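Local coordinates for aminotransferase (Paracoccus denitrificans, PDB 4GRX), which probably transfers amino groups between amines and keto compounds as a class III omega-aminotransferase, using pyridoxal phosphate carried on a lysine, at residues C283-F288 with R385-M390; D103-L108 with V123-S128; K373-R378 with K455-V460. All blocks are in the same frame, centred on the assembly; numbering follows the deposited sequence.

Contact 1: residues C283-F288 with R385-M390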
# COMPACT_ATOMS: atom_id res chain seq x y z
N CYS A 283 -2.50 -16.40 -17.32
CA CYS A 283 -3.16 -17.70 -17.21
C CYS A 283 -3.98 -18.08 -18.46
O CYS A 283 -4.21 -19.26 -18.72
CB CYS A 283 -3.98 -17.79 -15.93
SG CYS A 283 -5.27 -16.53 -15.75
N LEU A 284 -4.40 -17.09 -19.24
CA LEU A 284 -4.90 -17.39 -20.57
C LEU A 284 -3.77 -17.93 -21.44
O LEU A 284 -3.91 -18.99 -22.04
CB LEU A 284 -5.58 -16.18 -21.23
CG LEU A 284 -6.88 -15.68 -20.56
CD1 LEU A 284 -7.37 -14.38 -21.17
CD2 LEU A 284 -7.98 -16.73 -20.56
N THR A 285 -2.63 -17.23 -21.46
CA THR A 285 -1.49 -17.58 -22.34
C THR A 285 -0.96 -18.98 -22.07
O THR A 285 -0.59 -19.70 -22.99
CB THR A 285 -0.34 -16.55 -22.23
OG1 THR A 285 -0.83 -15.25 -22.62
CG2 THR A 285 0.84 -16.92 -23.14
N TYR A 286 -0.93 -19.36 -20.79
CA TYR A 286 -0.41 -20.65 -20.37
C TYR A 286 -1.52 -21.62 -20.02
O TYR A 286 -1.25 -22.70 -19.49
CB TYR A 286 0.61 -20.46 -19.23
CG TYR A 286 1.87 -19.82 -19.75
CD1 TYR A 286 2.83 -20.58 -20.43
CD2 TYR A 286 2.09 -18.45 -19.62
CE1 TYR A 286 3.98 -20.00 -20.94
CE2 TYR A 286 3.23 -17.86 -20.14
CZ TYR A 286 4.17 -18.64 -20.80
OH TYR A 286 5.30 -18.05 -21.31
N ASP A 287 -2.76 -21.23 -20.31
CA ASP A 287 -3.92 -22.14 -20.32
C ASP A 287 -4.19 -22.89 -18.99
O ASP A 287 -4.23 -24.11 -18.96
CB ASP A 287 -3.78 -23.15 -21.48
CG ASP A 287 -5.13 -23.69 -21.97
OD1 ASP A 287 -6.03 -22.87 -22.30
OD2 ASP A 287 -5.28 -24.93 -22.07
N PHE A 288 -4.34 -22.14 -17.89
CA PHE A 288 -4.79 -22.71 -16.61
C PHE A 288 -5.83 -21.81 -15.97
O PHE A 288 -5.86 -20.61 -16.25
CB PHE A 288 -3.62 -23.00 -15.64
CG PHE A 288 -2.95 -21.76 -15.10
CD1 PHE A 288 -1.83 -21.24 -15.72
CD2 PHE A 288 -3.44 -21.13 -13.96
CE1 PHE A 288 -1.20 -20.11 -15.22
CE2 PHE A 288 -2.83 -20.00 -13.46
CZ PHE A 288 -1.71 -19.49 -14.09
N ARG A 385 15.08 -15.06 -23.78
CA ARG A 385 13.83 -15.67 -23.30
C ARG A 385 12.76 -14.62 -23.08
O ARG A 385 13.05 -13.43 -22.88
CB ARG A 385 14.06 -16.46 -22.00
CG ARG A 385 14.69 -15.62 -20.90
CD ARG A 385 14.74 -16.32 -19.54
NE ARG A 385 15.13 -15.32 -18.55
CZ ARG A 385 16.37 -15.12 -18.11
NH1 ARG A 385 17.37 -15.89 -18.50
NH2 ARG A 385 16.60 -14.15 -17.25
N GLY A 386 11.51 -15.07 -23.09
CA GLY A 386 10.38 -14.21 -22.82
C GLY A 386 9.24 -14.50 -23.77
O GLY A 386 9.17 -15.58 -24.38
N ILE A 387 8.36 -13.52 -23.92
CA ILE A 387 7.15 -13.66 -24.71
C ILE A 387 6.49 -12.28 -24.85
O ILE A 387 6.72 -11.39 -24.02
CB ILE A 387 6.21 -14.70 -24.04
CG1 ILE A 387 5.09 -15.14 -25.00
CG2 ILE A 387 5.71 -14.20 -22.68
CD1 ILE A 387 4.42 -16.43 -24.60
N GLY A 388 5.69 -12.10 -25.91
CA GLY A 388 4.99 -10.84 -26.14
C GLY A 388 5.93 -9.66 -26.03
O GLY A 388 6.92 -9.58 -26.74
N PHE A 389 5.62 -8.74 -25.12
CA PHE A 389 6.49 -7.58 -24.89
C PHE A 389 7.20 -7.65 -23.54
O PHE A 389 7.31 -6.64 -22.83
CB PHE A 389 5.69 -6.28 -24.99
CG PHE A 389 5.71 -5.64 -26.35
CD1 PHE A 389 5.80 -6.42 -27.51
CD2 PHE A 389 5.61 -4.26 -26.47
CE1 PHE A 389 5.80 -5.82 -28.76
CE2 PHE A 389 5.61 -3.66 -27.72
CZ PHE A 389 5.70 -4.44 -28.87
N MET A 390 7.68 -8.83 -23.18
CA MET A 390 8.53 -8.98 -22.00
C MET A 390 9.65 -9.98 -22.28
O MET A 390 9.40 -11.12 -22.67
CB MET A 390 7.71 -9.33 -20.76
CG MET A 390 7.02 -10.68 -20.77
SD MET A 390 5.94 -10.90 -19.35
CE MET A 390 7.05 -10.80 -17.94
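Ile387 CD1 makes nearly all of this contact, a small apolar bridge between the end of helix 282-285, beside the seven-stranded sheet, and the hairpin of the three-stranded antiparallel sheet. In fold-type I aminotransferases these belong to the large and the C-terminal small domain, so the contact is probably interdomain. The methyl Thr285 CG2 meets the end of Ile387 head-on, 3.9 Å from Ile387 CD1. Tyr286 points back against Ile387, its OH 3.8 Å from Ile387 CD1 and its ring turned obliquely to the methyl. Ile387 is extended, CG1 anti to the backbone N (chi1 -166°), which carries CD1 across to the helix although the CA atoms of Thr285 and Ile387 are 9.8 Å apart. Within the helix segment, Thr285 CG2 also sits over the outer part of one face of the Tyr286 ring.

Backbone hydrogen bonds shape each side but do not cross between them. The helix ends in a Schellman motif, Phe288 N to Cys283 O and Asp287 N to Leu284 O, with Asp287 at positive phi. In the other segment, Ile387 and Met390 exchange backbone bonds around a type II' turn that links strands 381-387 and 390-395.

Among polar groups, Thr285 OG1 turns to Asn279 OD1. With no hydrogen bond or charge pair between the segments, their adhesion is purely van der Waals, confined to three partly exposed side chains and weakly directional.

Contact 2: residues D103-L108 with V123-S128; sequences DQTVML and VFYTNS
Tyr125 projects from strand 122-126 toward helix 103-115, and its ring is met obliquely by two side chains one helical turn apart. The strand is the outermost within this chain in the seven-stranded sheet of the class III (fold-type I) large domain. Thr105 and Tyr125 run antiparallel alongside each other, with Thr105 CG2 3.7 Å from Tyr125 CE2. With OG1 hydrogen-bonded to Ser102 OG and Gly337 O, the methyl is the branch facing the ring.

Leu108 meets the other ortho carbon of the phenol. Its CD2 is 3.7 Å from Tyr125 CE1, and its CB lies 3.6 Å from Tyr125 OH. With CG anti to the backbone N (chi1 -168°), the leucine slants across the phenol end of the ring and also touches Ala345, Leu346 and Ile349 of helix 339-354.

The hydroxyl is hydrogen-bonded to Ser109 OG, which ties the ring end to the same helix that packs against it. Beyond the strand, Ser128 caps the next helix, and its OG is also hydrogen-bonded to Glu131 OE2 of the second subunit. Chemically, then, a buried phenol is accommodated by splitting its needs: carbon packs against its ring, and a serine satisfies its oxygen.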
# COMPACT_ATOMS: atom_id res chain seq x y z
N ASP A 103 -19.69 5.51 -7.40
CA ASP A 103 -20.26 4.86 -8.59
C ASP A 103 -19.16 4.17 -9.41
O ASP A 103 -19.34 3.07 -9.95
CB ASP A 103 -21.08 5.85 -9.45
CG ASP A 103 -20.35 7.19 -9.75
OD1 ASP A 103 -19.22 7.46 -9.27
OD2 ASP A 103 -20.94 8.00 -10.50
N GLN A 104 -18.01 4.83 -9.44
CA GLN A 104 -16.90 4.46 -10.28
C GLN A 104 -16.31 3.11 -9.82
O GLN A 104 -15.87 2.30 -10.65
CB GLN A 104 -15.87 5.58 -10.20
CG GLN A 104 -15.26 5.97 -11.54
CD GLN A 104 -16.23 6.65 -12.48
OE1 GLN A 104 -17.14 7.38 -12.06
NE2 GLN A 104 -16.04 6.41 -13.77
N THR A 105 -16.34 2.89 -8.50
CA THR A 105 -15.96 1.62 -7.87
C THR A 105 -16.89 0.50 -8.35
O THR A 105 -16.44 -0.49 -8.93
CB THR A 105 -15.99 1.70 -6.32
OG1 THR A 105 -15.54 3.00 -5.88
CG2 THR A 105 -15.11 0.62 -5.68
N VAL A 106 -18.18 0.68 -8.13
CA VAL A 106 -19.18 -0.29 -8.57
C VAL A 106 -18.98 -0.65 -10.04
O VAL A 106 -19.18 -1.79 -10.45
CB VAL A 106 -20.62 0.22 -8.31
CG1 VAL A 106 -21.65 -0.84 -8.67
CG2 VAL A 106 -20.80 0.65 -6.86
N MET A 107 -18.54 0.33 -10.83
CA MET A 107 -18.30 0.11 -12.26
C MET A 107 -17.10 -0.79 -12.55
O MET A 107 -17.21 -1.78 -13.28
CB MET A 107 -18.19 1.44 -13.00
CG MET A 107 -19.54 2.05 -13.38
SD MET A 107 -19.31 3.76 -13.91
CE MET A 107 -20.96 4.17 -14.49
N LEU A 108 -15.95 -0.46 -11.97
CA LEU A 108 -14.74 -1.27 -12.17
C LEU A 108 -14.89 -2.74 -11.74
O LEU A 108 -14.55 -3.64 -12.51
CB LEU A 108 -13.52 -0.64 -11.53
CG LEU A 108 -12.22 -1.31 -11.98
CD1 LEU A 108 -11.92 -1.01 -13.44
CD2 LEU A 108 -11.08 -0.88 -11.08
N VAL A 123 -14.46 -8.66 -5.87
CA VAL A 123 -13.29 -7.81 -6.01
C VAL A 123 -13.05 -7.02 -4.71
O VAL A 123 -13.97 -6.36 -4.19
CB VAL A 123 -13.47 -6.83 -7.22
CG1 VAL A 123 -12.18 -6.10 -7.55
CG2 VAL A 123 -14.00 -7.56 -8.45
N PHE A 124 -11.82 -7.10 -4.20
CA PHE A 124 -11.38 -6.24 -3.09
C PHE A 124 -10.21 -5.35 -3.54
O PHE A 124 -9.36 -5.79 -4.32
CB PHE A 124 -11.01 -7.08 -1.87
CG PHE A 124 -10.79 -6.27 -0.62
CD1 PHE A 124 -11.88 -5.80 0.13
CD2 PHE A 124 -9.49 -5.96 -0.18
CE1 PHE A 124 -11.68 -5.06 1.29
CE2 PHE A 124 -9.29 -5.22 0.98
CZ PHE A 124 -10.38 -4.77 1.71
N TYR A 125 -10.16 -4.10 -3.06
CA TYR A 125 -9.16 -3.15 -3.58
C TYR A 125 -8.01 -2.82 -2.61
O TYR A 125 -8.16 -2.87 -1.39
CB TYR A 125 -9.82 -1.87 -4.09
CG TYR A 125 -10.71 -2.08 -5.30
CD1 TYR A 125 -10.17 -2.21 -6.57
CD2 TYR A 125 -12.10 -2.14 -5.16
CE1 TYR A 125 -10.98 -2.41 -7.68
CE2 TYR A 125 -12.91 -2.34 -6.26
CZ TYR A 125 -12.35 -2.47 -7.52
OH TYR A 125 -13.15 -2.67 -8.62
N THR A 126 -6.86 -2.49 -3.20
CA THR A 126 -5.69 -2.04 -2.46
C THR A 126 -5.04 -0.89 -3.20
O THR A 126 -5.53 -0.46 -4.26
CB THR A 126 -4.64 -3.15 -2.33
OG1 THR A 126 -4.20 -3.54 -3.64
CG2 THR A 126 -5.20 -4.36 -1.64
N ASN A 127 -3.92 -0.41 -2.68
CA ASN A 127 -3.17 0.62 -3.40
C ASN A 127 -2.05 0.04 -4.25
O ASN A 127 -1.81 0.51 -5.36
CB ASN A 127 -2.63 1.68 -2.44
CG ASN A 127 -3.73 2.38 -1.67
OD1 ASN A 127 -4.63 2.98 -2.26
ND2 ASN A 127 -3.68 2.29 -0.35
N SER A 128 -1.40 -1.00 -3.75
CA SER A 128 -0.26 -1.60 -4.43
C SER A 128 -0.45 -3.08 -4.64
O SER A 128 -1.32 -3.70 -4.04
CB SER A 128 1.00 -1.37 -3.60
OG SER A 128 0.90 -2.05 -2.36

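Contact 3: residues K373-R378 with K455-V460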
# COMPACT_ATOMS: atom_id res chain seq x y z
N LYS A 373 17.20 -12.81 -30.54
CA LYS A 373 17.90 -13.97 -31.13
C LYS A 373 19.15 -13.54 -31.88
O LYS A 373 20.17 -14.21 -31.79
CB LYS A 373 16.98 -14.74 -32.07
CG LYS A 373 17.52 -16.09 -32.50
CD LYS A 373 17.03 -16.44 -33.90
CE LYS A 373 17.14 -17.94 -34.15
NZ LYS A 373 16.46 -18.34 -35.41
N ARG A 374 19.06 -12.43 -32.61
CA ARG A 374 20.22 -11.83 -33.26
C ARG A 374 21.24 -11.37 -32.20
O ARG A 374 22.43 -11.67 -32.33
CB ARG A 374 19.81 -10.68 -34.21
CG ARG A 374 20.91 -10.13 -35.12
CD ARG A 374 20.38 -9.17 -36.19
NE ARG A 374 19.70 -7.98 -35.65
CZ ARG A 374 18.37 -7.81 -35.56
NH1 ARG A 374 17.53 -8.75 -35.99
NH2 ARG A 374 17.87 -6.68 -35.05
N ILE A 375 20.75 -10.68 -31.16
CA ILE A 375 21.62 -10.13 -30.11
C ILE A 375 22.29 -11.21 -29.26
O ILE A 375 23.44 -11.06 -28.86
CB ILE A 375 20.89 -9.07 -29.26
CG1 ILE A 375 20.61 -7.83 -30.11
CG2 ILE A 375 21.76 -8.61 -28.10
CD1 ILE A 375 19.65 -6.83 -29.50
N ALA A 376 21.59 -12.31 -29.02
CA ALA A 376 22.08 -13.41 -28.20
C ALA A 376 23.22 -14.21 -28.85
O ALA A 376 23.77 -15.13 -28.24
CB ALA A 376 20.94 -14.35 -27.85
N ASP A 377 23.56 -13.86 -30.09
CA ASP A 377 24.54 -14.62 -30.87
C ASP A 377 25.96 -14.62 -30.28
O ASP A 377 26.69 -15.61 -30.42
CB ASP A 377 24.61 -14.11 -32.30
CG ASP A 377 25.15 -15.14 -33.27
OD1 ASP A 377 25.04 -16.35 -32.97
OD2 ASP A 377 25.67 -14.73 -34.33
N ARG A 378 26.33 -13.53 -29.62
CA ARG A 378 27.67 -13.33 -29.09
C ARG A 378 28.09 -14.25 -27.93
O ARG A 378 27.24 -14.92 -27.32
CB ARG A 378 27.82 -11.87 -28.69
CG ARG A 378 26.72 -11.38 -27.78
CD ARG A 378 26.91 -9.92 -27.51
NE ARG A 378 26.09 -9.12 -28.41
CZ ARG A 378 26.39 -7.88 -28.77
NH1 ARG A 378 27.50 -7.31 -28.33
NH2 ARG A 378 25.58 -7.21 -29.57
N LYS A 455 25.07 -1.47 -28.73
CA LYS A 455 26.23 -0.62 -28.53
C LYS A 455 26.70 -0.73 -27.07
O LYS A 455 27.88 -1.01 -26.81
CB LYS A 455 25.89 0.83 -28.89
CG LYS A 455 27.08 1.66 -29.32
CD LYS A 455 26.66 2.99 -29.95
CE LYS A 455 25.60 2.79 -31.03
NZ LYS A 455 25.50 3.98 -31.93
N ALA A 456 25.76 -0.55 -26.14
CA ALA A 456 26.00 -0.77 -24.71
C ALA A 456 26.66 -2.11 -24.45
O ALA A 456 27.68 -2.17 -23.75
CB ALA A 456 24.70 -0.64 -23.94
N LEU A 457 26.12 -3.19 -25.01
CA LEU A 457 26.72 -4.51 -24.82
C LEU A 457 28.16 -4.60 -25.37
O LEU A 457 29.04 -5.16 -24.70
CB LEU A 457 25.83 -5.64 -25.38
CG LEU A 457 24.43 -5.83 -24.80
CD1 LEU A 457 23.65 -6.88 -25.58
CD2 LEU A 457 24.44 -6.17 -23.32
N ASP A 458 28.40 -4.04 -26.55
CA ASP A 458 29.74 -4.07 -27.15
C ASP A 458 30.72 -3.41 -26.21
O ASP A 458 31.79 -3.96 -25.91
CB ASP A 458 29.77 -3.34 -28.49
CG ASP A 458 29.05 -4.08 -29.60
OD1 ASP A 458 28.43 -5.14 -29.36
OD2 ASP A 458 29.10 -3.58 -30.74
N LYS A 459 30.34 -2.22 -25.74
CA LYS A 459 31.18 -1.39 -24.89
C LYS A 459 31.51 -2.11 -23.58
O LYS A 459 32.69 -2.26 -23.25
CB LYS A 459 30.49 -0.06 -24.62
CG LYS A 459 31.42 1.10 -24.33
CD LYS A 459 30.65 2.41 -24.47
CE LYS A 459 31.57 3.57 -24.82
NZ LYS A 459 32.63 3.73 -23.79
N VAL A 460 30.49 -2.59 -22.87
CA VAL A 460 30.67 -3.23 -21.57
C VAL A 460 31.44 -4.56 -21.65
O VAL A 460 32.40 -4.76 -20.90
CB VAL A 460 29.33 -3.42 -20.83
CG1 VAL A 460 29.54 -4.12 -19.49
CG2 VAL A 460 28.64 -2.08 -20.62
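Arg378 lays one face of its guanidinium over the CB of Leu457, which stands 3.8 Å above the plane and toward the rim of the group. At its edge the same guanidinium forms a salt bridge: Arg378 NH1 donates to Asp458 OD1 at 2.6 Å, with an N-H...O angle of 160°. The acceptor lies close to the guanidinium plane and is approached nearly along its C-O axis, although the two flat groups are inclined by 42°. NH2 has a second acid, Glu454, one helical turn before Asp458, so two carboxylates of one helix probably share in balancing its charge.

The side chain arrives there by a bend. Arg378 CG lies between the backbone N and carbonyl carbon, and the chain turns again at chi3 (97°), bringing Arg378 NE back toward Ile375 O for a weak hydrogen bond of 3.3 Å. The side chain thus curls back on the type I turn from Ile375 to Arg378 at the end of helix 357-375.

Next to the salt bridge, Ile375 and Leu457 meet roughly perpendicular to each other, with Ile375 CG2 3.6 Å from Leu457 CD1. Ile375 also touches Phe450 and Glu454. The contact thus joins the end of helix 357-375 to helix 443-463. Ala376 packs on strand 381-387, while Val460, on helix 443-463, packs against Arg414 and Thr418 of helix 411-421.

Overall arrangement
The three contacts illustrate how chemistry follows position in a fold. Contact 2 is buried, pairing a helix with the strand of the seven-stranded sheet that is outermost within this chain, close to the second subunit, and its phenol oxygen is satisfied within the chain. Contact 1 lies at the surface and relies on thin apolar touching alone. Contact 3, partly buried, combines apolar packing with a salt bridge where Asp458 is exposed. Contacts 1 and 3 draw on consecutive elements, strand 381-387 and helix 357-375 respectively, and their nearest atoms are about 7 Å apart. Contacts 2 and 3, with centres 44 Å apart, lie on opposite sides of the chain's centre.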